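Local coordinates for protein thiamine-phosphate synthase (Pyrococcus furiosus, PDB 1XI3) that probably condenses a thiazole phosphate with a hydroxymethylpyrimidine diphosphate to make thiamine phosphate, using magnesium, in the thiamine biosynthesis pathway, at residues A[41-46]-A[71-76]; A[35-40]-A[67-72]; A[17-22]-A[191-196]. All coordinates share one frame; numbering follows the deposited sequence. Where two conformers were deposited one is given.

Contact 1 (A[41-46]-A[71-76]); sequences TAIQMR and ALFFVD
Strands 42-45 and 72-76 are neighbours in the closed parallel barrel of this TIM-barrel enzyme, and helix 52-68 joins them as a beta-alpha-beta unit. The strands run at 24° to each other, in register from Ala42 with Leu72 to Met45 with Val75. Five backbone hydrogen bonds hold the pair. Leu72 N bonds to Thr41 O and Ile43 N to Leu72 O. Phe74 N then reaches Ile43 O at 2.8 Å. Met45 N donates to Phe74 O, and Asp76 N closes the ladder on Met45 O at 3.0 Å.

On the face carrying Ile43, Met45, Phe73 and Val75, the sheet meets its helices. The ring of Phe73 leans across the strand gap, CG anti to the backbone N (chi1 -176°), which brings CE1 to 3.8 Å from Met45 CB. Leu62 and Thr66 of helix 52-68 also touch this ring. On the opposite face, Ala42 CB sits at the edge of the Phe74 ring, 4.1 Å from CE2.

Gln44 extends along the same face as Phe74. The Gln44 amide and Asp76 carboxylate planes are 10° apart, and Gln44 OE1 is 3.4 Å from Asp76 CB. Gln44 NE2 is hydrogen-bonded to Tyr18 OH. Replacing Gln44 by the short side chain of an alanine removes the amide, which would probably leave Tyr18 OH without this mate and open a gap beside Asp76. Gln44, Met45, Arg46 and Asp76 are predicted to bind the pyrimidine diphosphate substrate. The Arg46 chain runs alongside Asp76 in the same direction. Their salt bridge is long, with Arg46 NE 3.7 Å from Asp76 OD1.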
loop_
_atom_site.group_PDB
_atom_site.type_symbol
_atom_site.label_atom_id
_atom_site.label_comp_id
_atom_site.label_asym_id
_atom_site.label_seq_id
_atom_site.Cartn_x
_atom_site.Cartn_y
_atom_site.Cartn_z
ATOM N N THR A 41 10.589 23.141 0.429
ATOM C CA THR A 41 10.603 22.964 -1.010
ATOM C C THR A 41 10.081 21.591 -1.462
ATOM O O THR A 41 9.713 21.397 -2.612
ATOM C CB THR A 41 11.995 23.226 -1.601
ATOM O OG1 THR A 41 12.949 22.292 -1.051
ATOM C CG2 THR A 41 12.439 24.644 -1.302
ATOM N N ALA A 42 10.054 20.659 -0.512
ATOM C CA ALA A 42 9.540 19.316 -0.746
ATOM C C ALA A 42 8.868 18.845 0.534
ATOM O O ALA A 42 9.309 19.163 1.616
ATOM C CB ALA A 42 10.667 18.351 -1.139
ATOM N N ILE A 43 7.787 18.080 0.374
ATOM C CA ILE A 43 7.047 17.507 1.464
ATOM C C ILE A 43 6.930 16.011 1.222
ATOM O O ILE A 43 6.673 15.573 0.109
ATOM C CB ILE A 43 5.612 18.080 1.519
ATOM C CG1 ILE A 43 5.625 19.598 1.794
ATOM C CG2 ILE A 43 4.739 17.389 2.548
ATOM C CD1 ILE A 43 6.175 19.989 3.101
ATOM N N GLN A 44 7.132 15.242 2.277
ATOM C CA GLN A 44 6.901 13.803 2.235
ATOM C C GLN A 44 5.834 13.451 3.261
ATOM O O GLN A 44 5.978 13.731 4.474
ATOM C CB GLN A 44 8.181 13.005 2.512
ATOM C CG GLN A 44 7.976 11.519 2.459
ATOM C CD GLN A 44 9.147 10.777 3.057
ATOM O OE1 GLN A 44 9.029 10.160 4.119
ATOM N NE2 GLN A 44 10.290 10.877 2.418
ATOM N N MET A 45 4.773 12.816 2.778
ATOM C CA MET A 45 3.749 12.249 3.601
ATOM C C MET A 45 4.178 10.878 4.089
ATOM O O MET A 45 4.342 9.962 3.299
ATOM C CB MET A 45 2.434 12.119 2.834
ATOM C CG MET A 45 1.288 11.650 3.677
ATOM S SD MET A 45 -0.343 11.627 2.854
ATOM C CE MET A 45 -0.195 10.166 1.860
ATOM N N ARG A 46 4.325 10.739 5.405
ATOM C CA ARG A 46 4.823 9.482 5.986
ATOM C C ARG A 46 3.834 9.089 7.083
ATOM O O ARG A 46 3.861 9.654 8.189
ATOM C CB ARG A 46 6.238 9.671 6.539
ATOM C CG ARG A 46 6.831 8.427 7.157
ATOM C CD ARG A 46 8.232 8.636 7.627
ATOM N NE ARG A 46 8.673 7.415 8.282
ATOM C CZ ARG A 46 8.462 7.118 9.564
ATOM N NH1 ARG A 46 7.807 7.963 10.363
ATOM N NH2 ARG A 46 8.916 5.954 10.059
ATOM N N ALA A 71 5.839 23.178 -4.590
ATOM C CA ALA A 71 6.712 22.234 -3.879
ATOM C C ALA A 71 6.485 20.833 -4.401
ATOM O O ALA A 71 5.407 20.466 -4.849
ATOM C CB ALA A 71 6.492 22.293 -2.403
ATOM N N LEU A 72 7.564 20.053 -4.349
ATOM C CA LEU A 72 7.492 18.636 -4.643
ATOM C C LEU A 72 6.770 17.882 -3.500
ATOM O O LEU A 72 6.844 18.259 -2.320
ATOM C CB LEU A 72 8.885 18.074 -4.829
ATOM C CG LEU A 72 9.626 18.502 -6.116
ATOM C CD1 LEU A 72 10.990 17.834 -6.248
ATOM C CD2 LEU A 72 8.744 18.268 -7.353
ATOM N N PHE A 73 6.088 16.801 -3.903
ATOM C CA PHE A 73 5.321 15.949 -2.990
ATOM C C PHE A 73 5.676 14.479 -3.165
ATOM O O PHE A 73 5.533 13.903 -4.260
ATOM C CB PHE A 73 3.829 16.130 -3.213
ATOM C CG PHE A 73 2.974 15.377 -2.264
ATOM C CD1 PHE A 73 3.284 15.330 -0.904
ATOM C CD2 PHE A 73 1.856 14.699 -2.705
ATOM C CE1 PHE A 73 2.487 14.569 -0.023
ATOM C CE2 PHE A 73 1.025 13.963 -1.761
ATOM C CZ PHE A 73 1.374 13.947 -0.449
ATOM N N PHE A 74 6.147 13.875 -2.058
ATOM C CA PHE A 74 6.522 12.476 -2.023
ATOM C C PHE A 74 5.699 11.761 -1.011
ATOM O O PHE A 74 5.292 12.344 -0.010
ATOM C CB PHE A 74 8.007 12.359 -1.578
ATOM C CG PHE A 74 8.930 12.966 -2.567
ATOM C CD1 PHE A 74 9.277 12.272 -3.721
ATOM C CD2 PHE A 74 9.349 14.291 -2.418
ATOM C CE1 PHE A 74 10.096 12.893 -4.683
ATOM C CE2 PHE A 74 10.175 14.882 -3.362
ATOM C CZ PHE A 74 10.516 14.191 -4.491
ATOM N N VAL A 75 5.478 10.471 -1.263
ATOM C CA VAL A 75 4.876 9.576 -0.283
ATOM C C VAL A 75 5.920 8.544 0.167
ATOM O O VAL A 75 6.586 7.946 -0.667
ATOM C CB VAL A 75 3.628 8.857 -0.860
ATOM C CG1 VAL A 75 3.023 7.919 0.172
ATOM C CG2 VAL A 75 2.604 9.897 -1.301
ATOM N N ASP A 76 6.024 8.331 1.487
ATOM C CA ASP A 76 6.915 7.284 2.017
ATOM C C ASP A 76 6.292 5.910 1.745
ATOM O O ASP A 76 5.101 5.723 2.041
ATOM C CB ASP A 76 7.127 7.437 3.503
ATOM C CG ASP A 76 8.188 6.490 4.017
ATOM O OD1 ASP A 76 7.908 5.820 5.009
ATOM O OD2 ASP A 76 9.254 6.410 3.392
#

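Contact 2 (A[35-40]-A[67-72])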
loop_
_atom_site.group_PDB
_atom_site.type_symbol
_atom_site.label_atom_id
_atom_site.label_comp_id
_atom_site.label_asym_id
_atom_site.label_seq_id
_atom_site.Cartn_x
_atom_site.Cartn_y
_atom_site.Cartn_z
ATOM N N ALA A 35 4.543 24.593 7.141
ATOM C CA ALA A 35 5.894 24.343 6.614
ATOM C C ALA A 35 6.065 24.928 5.220
ATOM O O ALA A 35 7.109 25.482 4.890
ATOM C CB ALA A 35 6.202 22.808 6.582
ATOM N N LEU A 36 5.034 24.783 4.385
ATOM C CA LEU A 36 5.068 25.374 3.047
ATOM C C LEU A 36 5.142 26.902 3.156
ATOM O O LEU A 36 5.956 27.530 2.480
ATOM C CB LEU A 36 3.879 24.939 2.236
ATOM C CG LEU A 36 3.956 23.465 1.764
ATOM C CD1 LEU A 36 2.637 22.976 1.272
ATOM C CD2 LEU A 36 5.015 23.276 0.721
ATOM N N GLU A 37 4.317 27.485 4.007
ATOM C CA GLU A 37 4.440 28.944 4.314
ATOM C C GLU A 37 5.843 29.337 4.748
ATOM O O GLU A 37 6.340 30.422 4.392
ATOM C CB GLU A 37 3.456 29.348 5.412
ATOM C CG GLU A 37 2.078 29.534 4.922
ATOM C CD GLU A 37 1.973 30.718 3.937
ATOM O OE1 GLU A 37 2.722 31.706 4.081
ATOM O OE2 GLU A 37 1.161 30.637 3.019
ATOM N N GLY A 38 6.496 28.476 5.511
ATOM C CA GLY A 38 7.839 28.732 5.992
ATOM C C GLY A 38 8.948 28.502 4.979
ATOM O O GLY A 38 10.106 28.828 5.260
ATOM N N GLY A 39 8.634 27.928 3.822
ATOM C CA GLY A 39 9.627 27.771 2.744
ATOM C C GLY A 39 10.109 26.365 2.458
ATOM O O GLY A 39 11.087 26.188 1.751
ATOM N N ALA A 40 9.414 25.345 2.967
ATOM C CA ALA A 40 9.732 23.970 2.538
ATOM C C ALA A 40 9.632 23.848 1.030
ATOM O O ALA A 40 8.692 24.407 0.383
ATOM C CB ALA A 40 8.810 22.990 3.202
ATOM N N ARG A 67 1.170 21.834 -4.652
ATOM C CA ARG A 67 1.091 22.510 -5.960
ATOM C C ARG A 67 0.921 24.026 -5.803
ATOM O O ARG A 67 1.514 24.821 -6.561
ATOM C CB ARG A 67 -0.015 21.909 -6.793
ATOM C CG ARG A 67 0.428 20.675 -7.485
ATOM C CD ARG A 67 -0.683 19.864 -8.017
ATOM N NE ARG A 67 -0.133 18.775 -8.811
ATOM C CZ ARG A 67 -0.811 17.745 -9.264
ATOM N NH1 ARG A 67 -2.091 17.577 -8.984
ATOM N NH2 ARG A 67 -0.169 16.837 -10.000
ATOM N N GLU A 68 0.167 24.418 -4.794
ATOM C CA GLU A 68 -0.075 25.846 -4.535
ATOM C C GLU A 68 1.200 26.593 -4.200
ATOM O O GLU A 68 1.328 27.803 -4.469
ATOM C CB GLU A 68 -1.063 25.998 -3.394
ATOM C CG GLU A 68 -1.369 27.426 -3.030
ATOM C CD GLU A 68 -2.285 27.539 -1.838
ATOM O OE1 GLU A 68 -2.354 28.670 -1.278
ATOM O OE2 GLU A 68 -2.907 26.518 -1.440
ATOM N N TYR A 69 2.137 25.891 -3.580
ATOM C CA TYR A 69 3.447 26.460 -3.215
ATOM C C TYR A 69 4.611 26.012 -4.144
ATOM O O TYR A 69 5.786 26.301 -3.866
ATOM C CB TYR A 69 3.737 26.103 -1.771
ATOM C CG TYR A 69 2.886 26.820 -0.774
ATOM C CD1 TYR A 69 1.658 26.321 -0.433
ATOM C CD2 TYR A 69 3.320 28.002 -0.144
ATOM C CE1 TYR A 69 0.848 26.944 0.491
ATOM C CE2 TYR A 69 2.507 28.637 0.798
ATOM C CZ TYR A 69 1.275 28.106 1.102
ATOM O OH TYR A 69 0.425 28.682 2.033
ATOM N N ASP A 70 4.295 25.349 -5.250
ATOM C CA ASP A 70 5.285 24.882 -6.216
ATOM C C ASP A 70 6.322 23.989 -5.519
ATOM O O ASP A 70 7.523 24.057 -5.793
ATOM C CB ASP A 70 5.973 26.057 -6.945
ATOM C CG ASP A 70 4.994 26.880 -7.795
ATOM N N ALA A 71 5.839 23.178 -4.590
ATOM C CA ALA A 71 6.712 22.234 -3.879
ATOM C C ALA A 71 6.485 20.833 -4.401
ATOM O O ALA A 71 5.407 20.466 -4.849
ATOM C CB ALA A 71 6.492 22.293 -2.403
ATOM N N LEU A 72 7.564 20.053 -4.349
ATOM C CA LEU A 72 7.492 18.636 -4.643
ATOM C C LEU A 72 6.770 17.882 -3.500
ATOM O O LEU A 72 6.844 18.259 -2.320
ATOM C CB LEU A 72 8.885 18.074 -4.829
ATOM C CG LEU A 72 9.626 18.502 -6.116
ATOM C CD1 LEU A 72 10.990 17.834 -6.248
ATOM C CD2 LEU A 72 8.744 18.268 -7.353
#
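Apolar contacts centre on Leu36, which meets both Tyr69 and Ala71. Leu36 CB lies over one face of the Tyr69 ring, 3.7 Å from its centroid and only 13° off the ring normal, a CH-pi contact. Leu36 CD1 is 3.9 Å from Tyr69 CD1, so one methyl continues along the ring. The other methyl turns to the chain beyond the ring: Leu36 CD2 is 3.6 Å from Ala71 CB. Leu36 also touches Ile43 of strand 42-45, which places it between the helix layer and the barrel wall.

These residues lie where helices 28-37 and 52-68, adjacent in the outer layer of the TIM barrel, give way to the turns leading into strands 42-45 and 72-76. Both turns have Schellman motifs. In the first, Gly39 has positive phi, and Gly39 N bonds to Leu36 O while Ala40 N bonds to Ala35 O. At these backbone angles a CB on Gly39 would press on the carbonyl O of Gly38. In the second, Asp70 has positive phi; Asp70 N bonds to Arg67 O and Ala71 N to Thr66 O.

The polar contact is at the outer end of the ring. Glu37 starts out away from Tyr69, but its chain bends at chi2 (-65°) and brings the carboxylate back to the phenol. Glu37 OE2 meets Tyr69 at the ring edge, in plane, and accepts a hydrogen bond from Tyr69 OH. The modelled separation is very short, so its exact length is doubtful. The carboxylate plane stands 84° from the ring plane.

Contact 3 (A[17-22]-A[191-196]). With SO4 (sulfate ion), chain C.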
loop_
_atom_site.group_PDB
_atom_site.type_symbol
_atom_site.label_atom_id
_atom_site.label_comp_id
_atom_site.label_asym_id
_atom_site.label_seq_id
_atom_site.Cartn_x
_atom_site.Cartn_y
_atom_site.Cartn_z
ATOM N N LEU A 17 15.072 21.891 1.122
ATOM C CA LEU A 17 14.489 21.805 2.442
ATOM C C LEU A 17 13.287 20.875 2.346
ATOM O O LEU A 17 12.205 21.254 1.894
ATOM C CB LEU A 17 14.095 23.177 3.001
ATOM C CG LEU A 17 13.554 23.139 4.439
ATOM C CD1 LEU A 17 14.533 22.462 5.475
ATOM C CD2 LEU A 17 13.175 24.526 4.927
ATOM N N TYR A 18 13.521 19.653 2.816
ATOM C CA TYR A 18 12.648 18.524 2.617
ATOM C C TYR A 18 11.998 18.199 3.983
ATOM O O TYR A 18 12.659 17.788 4.905
ATOM C CB TYR A 18 13.544 17.380 2.125
ATOM C CG TYR A 18 12.862 16.138 1.606
ATOM C CD1 TYR A 18 12.947 15.800 0.263
ATOM C CD2 TYR A 18 12.183 15.284 2.457
ATOM C CE1 TYR A 18 12.329 14.642 -0.244
ATOM C CE2 TYR A 18 11.548 14.107 1.953
ATOM C CZ TYR A 18 11.622 13.804 0.622
ATOM O OH TYR A 18 11.032 12.653 0.128
ATOM N N VAL A 19 10.704 18.453 4.111
ATOM C CA VAL A 19 9.989 18.320 5.372
ATOM C C VAL A 19 9.076 17.083 5.316
ATOM O O VAL A 19 8.272 16.914 4.382
ATOM C CB VAL A 19 9.150 19.598 5.696
ATOM C CG1 VAL A 19 8.249 19.389 6.880
ATOM C CG2 VAL A 19 10.070 20.754 5.951
ATOM N N ILE A 20 9.157 16.263 6.370
ATOM C CA ILE A 20 8.447 15.009 6.431
ATOM C C ILE A 20 7.415 15.090 7.544
ATOM O O ILE A 20 7.690 15.578 8.641
ATOM C CB ILE A 20 9.434 13.843 6.689
ATOM C CG1 ILE A 20 10.516 13.768 5.563
ATOM C CG2 ILE A 20 8.660 12.525 6.824
ATOM C CD1 ILE A 20 11.650 12.860 5.833
ATOM N N THR A 21 6.216 14.599 7.270
ATOM C CA THR A 21 5.129 14.638 8.265
ATOM C C THR A 21 5.368 13.677 9.412
ATOM O O THR A 21 6.082 12.704 9.262
ATOM C CB THR A 21 3.719 14.319 7.650
ATOM O OG1 THR A 21 3.618 12.941 7.274
ATOM C CG2 THR A 21 3.389 15.281 6.476
ATOM N N ASP A 22 4.728 13.941 10.545
ATOM C CA ASP A 22 4.699 12.980 11.645
ATOM C C ASP A 22 3.524 13.265 12.537
ATOM O O ASP A 22 3.579 14.158 13.386
ATOM C CB ASP A 22 6.012 13.024 12.439
ATOM C CG ASP A 22 6.081 11.929 13.503
ATOM O OD1 ASP A 22 5.068 11.215 13.716
ATOM O OD2 ASP A 22 7.175 11.735 14.086
ATOM N N SER A 191 11.517 16.173 13.273
ATOM C CA SER A 191 11.319 16.727 14.622
ATOM C C SER A 191 11.607 18.222 14.715
ATOM O O SER A 191 10.914 18.934 15.434
ATOM C CB SER A 191 12.163 15.948 15.656
ATOM O OG SER A 191 13.539 16.163 15.449
ATOM N N ALA A 192 12.651 18.671 14.026
ATOM C CA ALA A 192 13.018 20.095 14.032
ATOM C C ALA A 192 11.867 21.025 13.633
ATOM O O ALA A 192 11.784 22.184 14.104
ATOM C CB ALA A 192 14.210 20.321 13.148
ATOM N N VAL A 193 10.969 20.540 12.770
ATOM C CA VAL A 193 9.870 21.356 12.285
ATOM C C VAL A 193 8.561 20.921 12.938
ATOM O O VAL A 193 7.826 21.738 13.520
ATOM C CB VAL A 193 9.826 21.284 10.742
ATOM C CG1 VAL A 193 8.538 21.828 10.206
ATOM C CG2 VAL A 193 11.021 22.034 10.205
ATOM N N MET A 194 8.281 19.626 12.878
ATOM C CA MET A 194 7.007 19.098 13.357
ATOM C C MET A 194 6.894 19.109 14.881
ATOM O O MET A 194 5.789 19.126 15.414
ATOM C CB MET A 194 6.785 17.680 12.820
ATOM C CG MET A 194 6.657 17.632 11.316
ATOM S SD MET A 194 5.088 18.345 10.758
ATOM C CE MET A 194 5.387 18.722 9.019
ATOM N N GLY A 195 8.047 19.083 15.550
ATOM C CA GLY A 195 8.119 19.143 16.996
ATOM C C GLY A 195 8.261 20.554 17.527
ATOM O O GLY A 195 8.305 20.753 18.739
ATOM N N ALA A 196 8.333 21.530 16.630
ATOM C CA ALA A 196 8.476 22.940 16.999
ATOM C C ALA A 196 7.150 23.497 17.455
ATOM O O ALA A 196 6.100 23.067 17.001
ATOM C CB ALA A 196 8.976 23.719 15.822
HETATM S S SO4 C . 14.566 13.766 12.876
HETATM O O1 SO4 C . 15.417 14.388 13.908
HETATM O O2 SO4 C . 13.259 13.731 13.521
HETATM O O3 SO4 C . 14.528 14.604 11.676
HETATM O O4 SO4 C . 15.222 12.544 12.521
#
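Met194 and Val193 of helix 191-194 meet Val19 of strand 17-20. Met194 CE lies 3.6 Å from Val19 CG1. Val19 CG1 is also 4.1 Å from Val193 CG1, and these two valine side chains cross at about a right angle. Met194 bends at chi2 (-71°), which brings Met194 CE to Val19. Met194 CG sits 3.5 Å from Ile20 O, a buried carbonyl with no polar partner in the model.

Around these groups lies a second shell. Ala35 of helix 28-37 and Ala40 touch Val19. Ser31 touches Met194, and Val199 and Thr203 of helix 199-214 touch Val193. Asp22, just past the strand, has its carboxylate in a salt bridge with Arg24.

The helix begins at Ser191, after strand 186-189, the last strand of the barrel. Ser191 N donates to sulfate O2 at 3.0 Å. Ile190 N and Gly170 N also bond to the sulfate, which probably came from the crystallisation liquor. Gly170, Ile190 and Ser191 are predicted to bind the thiazole phosphate substrate. The sulfate therefore probably marks its phosphate site, in the manner of TIM-barrel phosphate sites: backbone N-H groups of Ser191, Ile190 and Gly170 bind the anion at the start of the helix, while the Val19-Met194 contact is purely apolar.

From the N terminus, strand 17-20 opens the longest loop. Contact 3 closes it only at 191-196, after the eighth strand, so it ties the start of the barrel to its end. Contacts 1 and 2 are both nested inside that loop. Residues 35-40 come first and 41-46 follow directly. Their partners, 67-72 and 71-76, come in the same order and share Ala71 and Leu72, so the two loops end on the same stretch. Contact 2 joins the ends of neighbouring helices, and contact 1 joins the strands that follow them. Strand 17-20 pairs with 42-45, linking contacts 1 and 3, while helix 28-37 and its following turn rest on strand 17-20, linking contacts 2 and 3.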